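Transcriptional regulator (Vibrio vulnificus, PDB 4IVN) binds N-acetylmannosamine 6-phosphate in its sugar-isomerase (SIS) domain and probably represses the nan operon for sialic acid catabolism through a helix-turn-helix DNA-binding domain. Local coordinates at residues A33-V36 / Q37-I41; V55-L58 / C59-G63. All blocks are in the same frame, centred on the assembly; numbering follows the deposited sequence.

Contact 1: residues A33-V36 / Q37-I41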
# COMPACT_ATOMS: atom_id res chain seq x y z
N ALA A 33 -25.54 5.86 -17.22
CA ALA A 33 -24.22 6.02 -17.81
C ALA A 33 -23.18 6.36 -16.78
O ALA A 33 -22.05 5.83 -16.83
CB ALA A 33 -24.21 7.04 -18.94
N HIS A 34 -23.52 7.23 -15.84
CA HIS A 34 -22.59 7.52 -14.75
C HIS A 34 -22.15 6.25 -14.04
O HIS A 34 -20.94 6.05 -13.78
CB HIS A 34 -23.15 8.55 -13.74
CG HIS A 34 -22.27 8.68 -12.49
ND1 HIS A 34 -21.36 9.67 -12.34
CD2 HIS A 34 -22.15 7.85 -11.34
CE1 HIS A 34 -20.71 9.50 -11.15
NE2 HIS A 34 -21.22 8.40 -10.54
N ASP A 35 -23.10 5.38 -13.70
CA ASP A 35 -22.70 4.15 -12.97
C ASP A 35 -22.00 3.06 -13.84
O ASP A 35 -21.21 2.26 -13.34
CB ASP A 35 -23.86 3.52 -12.21
CG ASP A 35 -23.40 2.40 -11.28
OD1 ASP A 35 -22.57 2.65 -10.37
OD2 ASP A 35 -23.81 1.23 -11.50
N VAL A 36 -22.30 3.05 -15.14
CA VAL A 36 -21.74 2.08 -16.03
C VAL A 36 -20.18 2.21 -16.02
O VAL A 36 -19.49 1.21 -16.26
CB VAL A 36 -22.35 2.14 -17.47
CG1 VAL A 36 -21.56 1.24 -18.48
CG2 VAL A 36 -23.81 1.70 -17.47
N GLN A 37 -19.66 3.42 -15.80
CA GLN A 37 -18.18 3.66 -15.69
C GLN A 37 -17.53 2.67 -14.73
O GLN A 37 -16.36 2.26 -14.89
CB GLN A 37 -17.89 5.05 -15.09
CG GLN A 37 -18.51 6.22 -15.78
CD GLN A 37 -18.12 7.54 -15.11
OE1 GLN A 37 -18.79 8.03 -14.19
NE2 GLN A 37 -17.07 8.15 -15.61
N PHE A 38 -18.29 2.29 -13.72
CA PHE A 38 -17.75 1.46 -12.65
C PHE A 38 -18.16 0.00 -12.77
O PHE A 38 -17.88 -0.75 -11.85
CB PHE A 38 -18.08 2.03 -11.25
CG PHE A 38 -17.84 3.52 -11.14
CD1 PHE A 38 -16.55 4.03 -11.09
CD2 PHE A 38 -18.92 4.41 -11.06
CE1 PHE A 38 -16.32 5.42 -11.01
CE2 PHE A 38 -18.71 5.78 -10.98
CZ PHE A 38 -17.39 6.28 -10.98
N GLN A 39 -18.77 -0.41 -13.92
CA GLN A 39 -19.23 -1.78 -14.07
C GLN A 39 -18.26 -2.52 -14.97
O GLN A 39 -17.71 -1.91 -15.87
CB GLN A 39 -20.63 -1.83 -14.76
CG GLN A 39 -21.74 -1.29 -13.85
CD GLN A 39 -23.15 -1.46 -14.42
OE1 GLN A 39 -23.40 -2.33 -15.26
NE2 GLN A 39 -24.08 -0.64 -13.94
N THR A 40 -18.13 -3.81 -14.71
CA THR A 40 -17.38 -4.72 -15.54
C THR A 40 -18.25 -5.23 -16.67
O THR A 40 -19.47 -5.01 -16.66
CB THR A 40 -16.86 -5.92 -14.72
OG1 THR A 40 -17.96 -6.75 -14.31
CG2 THR A 40 -16.06 -5.40 -13.53
N ILE A 41 -17.65 -5.90 -17.65
CA ILE A 41 -18.51 -6.44 -18.73
C ILE A 41 -19.51 -7.40 -18.09
O ILE A 41 -20.70 -7.46 -18.54
CB ILE A 41 -17.68 -7.09 -19.85
CG1 ILE A 41 -18.59 -7.49 -21.01
CG2 ILE A 41 -16.73 -8.15 -19.28
CD1 ILE A 41 -17.76 -7.87 -22.22

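Contact 2: residues V55-L58 / C59-G63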
# COMPACT_ATOMS: atom_id res chain seq x y z
N VAL A 55 -23.15 -7.42 -25.30
CA VAL A 55 -22.56 -6.16 -24.85
C VAL A 55 -21.39 -5.82 -25.77
O VAL A 55 -21.27 -4.69 -26.23
CB VAL A 55 -22.10 -6.29 -23.37
CG1 VAL A 55 -21.41 -5.04 -22.87
CG2 VAL A 55 -23.28 -6.62 -22.46
N VAL A 56 -20.55 -6.84 -26.04
CA VAL A 56 -19.39 -6.65 -26.91
C VAL A 56 -19.85 -6.20 -28.30
O VAL A 56 -19.28 -5.25 -28.87
CB VAL A 56 -18.52 -7.94 -27.03
CG1 VAL A 56 -17.43 -7.72 -28.04
CG2 VAL A 56 -17.88 -8.35 -25.70
N ARG A 57 -20.88 -6.87 -28.85
CA ARG A 57 -21.36 -6.53 -30.16
C ARG A 57 -21.84 -5.09 -30.20
O ARG A 57 -21.52 -4.36 -31.14
CB ARG A 57 -22.43 -7.52 -30.68
CG ARG A 57 -22.60 -7.51 -32.19
CD ARG A 57 -23.66 -8.52 -32.67
NE ARG A 57 -24.17 -9.30 -31.54
CZ ARG A 57 -25.45 -9.60 -31.33
NH1 ARG A 57 -26.38 -9.20 -32.20
NH2 ARG A 57 -25.80 -10.30 -30.24
N LEU A 58 -22.57 -4.64 -29.18
CA LEU A 58 -22.94 -3.22 -29.11
C LEU A 58 -21.66 -2.34 -29.18
O LEU A 58 -21.52 -1.43 -30.04
CB LEU A 58 -23.76 -2.96 -27.83
CG LEU A 58 -24.12 -1.50 -27.53
CD1 LEU A 58 -25.03 -0.97 -28.61
CD2 LEU A 58 -24.82 -1.29 -26.21
N CYS A 59 -20.70 -2.59 -28.26
CA CYS A 59 -19.44 -1.90 -28.25
C CYS A 59 -18.81 -1.85 -29.64
O CYS A 59 -18.47 -0.76 -30.12
CB CYS A 59 -18.47 -2.49 -27.17
SG CYS A 59 -19.25 -2.15 -25.56
N ARG A 60 -18.65 -3.00 -30.30
CA ARG A 60 -17.97 -2.95 -31.59
C ARG A 60 -18.81 -2.29 -32.69
O ARG A 60 -18.27 -1.58 -33.54
CB ARG A 60 -17.50 -4.32 -32.02
CG ARG A 60 -16.52 -4.90 -31.03
CD ARG A 60 -15.97 -6.22 -31.51
NE ARG A 60 -15.01 -6.68 -30.49
CZ ARG A 60 -14.72 -7.95 -30.20
NH1 ARG A 60 -15.32 -8.94 -30.82
NH2 ARG A 60 -13.81 -8.23 -29.26
N ASP A 61 -20.14 -2.45 -32.62
CA ASP A 61 -21.03 -1.82 -33.59
C ASP A 61 -20.84 -0.34 -33.52
O ASP A 61 -21.08 0.39 -34.51
CB ASP A 61 -22.50 -2.17 -33.35
CG ASP A 61 -22.87 -3.54 -33.86
OD1 ASP A 61 -22.00 -4.22 -34.43
OD2 ASP A 61 -24.03 -3.93 -33.69
N MET A 62 -20.42 0.13 -32.35
CA MET A 62 -20.33 1.57 -32.15
C MET A 62 -18.96 2.03 -32.49
O MET A 62 -18.66 3.20 -32.29
CB MET A 62 -20.64 1.96 -30.73
CG MET A 62 -21.95 1.36 -30.25
SD MET A 62 -22.59 2.81 -29.46
CE MET A 62 -23.10 3.67 -30.97
N GLY A 63 -18.13 1.12 -33.02
CA GLY A 63 -16.81 1.48 -33.50
C GLY A 63 -15.73 1.39 -32.43
O GLY A 63 -14.66 1.94 -32.60

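Contact 1: residues A33-V36 / Q37-I41
F38 turns an edge of its ring toward the face of the H34 imidazole where helix 20-36 runs out: an offset edge-to-face (T-shaped) pair with centroids 5.6 Å apart and planes at 65°. Between the two rings the shortest distance is 3.7 Å, from CE2 of F38 to NE2 of H34. The imidazole is swung forward to meet it because CG of H34 is anti to the backbone N (chi1 171°). One face of the F38 ring has Q37 CB over its centre. At the helix end F38 N bonds to D35 O at 2.9 Å; a type I turn from V36 to Q39 follows, closed by Q39 N on V36 O at 2.9 Å. The extended Q39 side chain crosses that of D35 at about a right angle, and its NE2 donates to D35 OD2 (3.1 Å). This bond is fairly straight at the hydrogen and lies near the amide plane, but meets OD2 on its anti side, tilted 32° out of the carboxylate plane. The same NE2 also bonds to Y28 OH, while Q39 OE1 has a weak bond from N47 of helix 41-48. The two NE2 bonds, both to helix 20-36, probably fix the rotation of the buried amide.

Contact 2: residues V55-L58 / C59-G63
V56 and R60, one helical turn apart, lie side by side and point the same way, so that CG1 of V56 sits against the centre of one face of the R60 guanidinium, 3.5 Å from CZ. The arginine chain is extended from CG to NE, which lays its flat end over the valine methyl at the protein surface, and NE is held by a hydrogen bond to the backbone O of K65. The backbone between them is regular alpha helix. C59 N meets V55 O at 3.0 Å, nearly straight and in the carbonyl plane, and R60 N meets V56 O at 2.7 Å. D61 N continues the ladder to R57 O at 2.8 Å. V55, L58, C59 and M62 form the buried side, where C59 brings CB to 3.3 Å from V56 O and L58 and M62 run alongside each other, though the exact place of the methionine chain is less certain. The solvent side carries R57 and D61 as well as R60. The side chains of R57 and D61 also run alongside each other, but the guanidinium and carboxylate planes are 85° apart and the charged atoms do not meet: R57 NE remains 5.8 Å from D61 OD2, so any attraction is probably modest. The helix closes with a Schellman motif in which G63, at positive phi, is the C-prime residue and its N bonds to R60 O. Around this segment of helix 52-61, L58 packs on V25 and I29 of helix 20-36 and, with M62, on F18. V55 lies against L44 of helix 41-48 and Y67 of helix 67-78, C59 reaches F70 of helix 67-78, and V56 touches I41 at the start of helix 41-48.

Both contacts belong to the helix-turn-helix region of the RpiR family, with centres about 15 Å apart. Contact 1 comes first, where helix 20-36 gives way to the loop before helix 41-48; contact 2 follows on helix 52-61 and its C-terminal end. They meet directly through packing of I41 CD1 on V56 CG2 (3.5 Å), and both reach helices 20-36, 41-48 and 67-78. Contact 1 also faces the sugar-binding half of the chain: F38 packs on P228, T40 OG1 is hydrogen-bonded to H212 O, and the F38 side chain is about 9 Å from a bound N-acetylmannosamine 6-phosphate. Contact 1 thus meets the SIS domain, while I41-V56 joins it to helix 52-61.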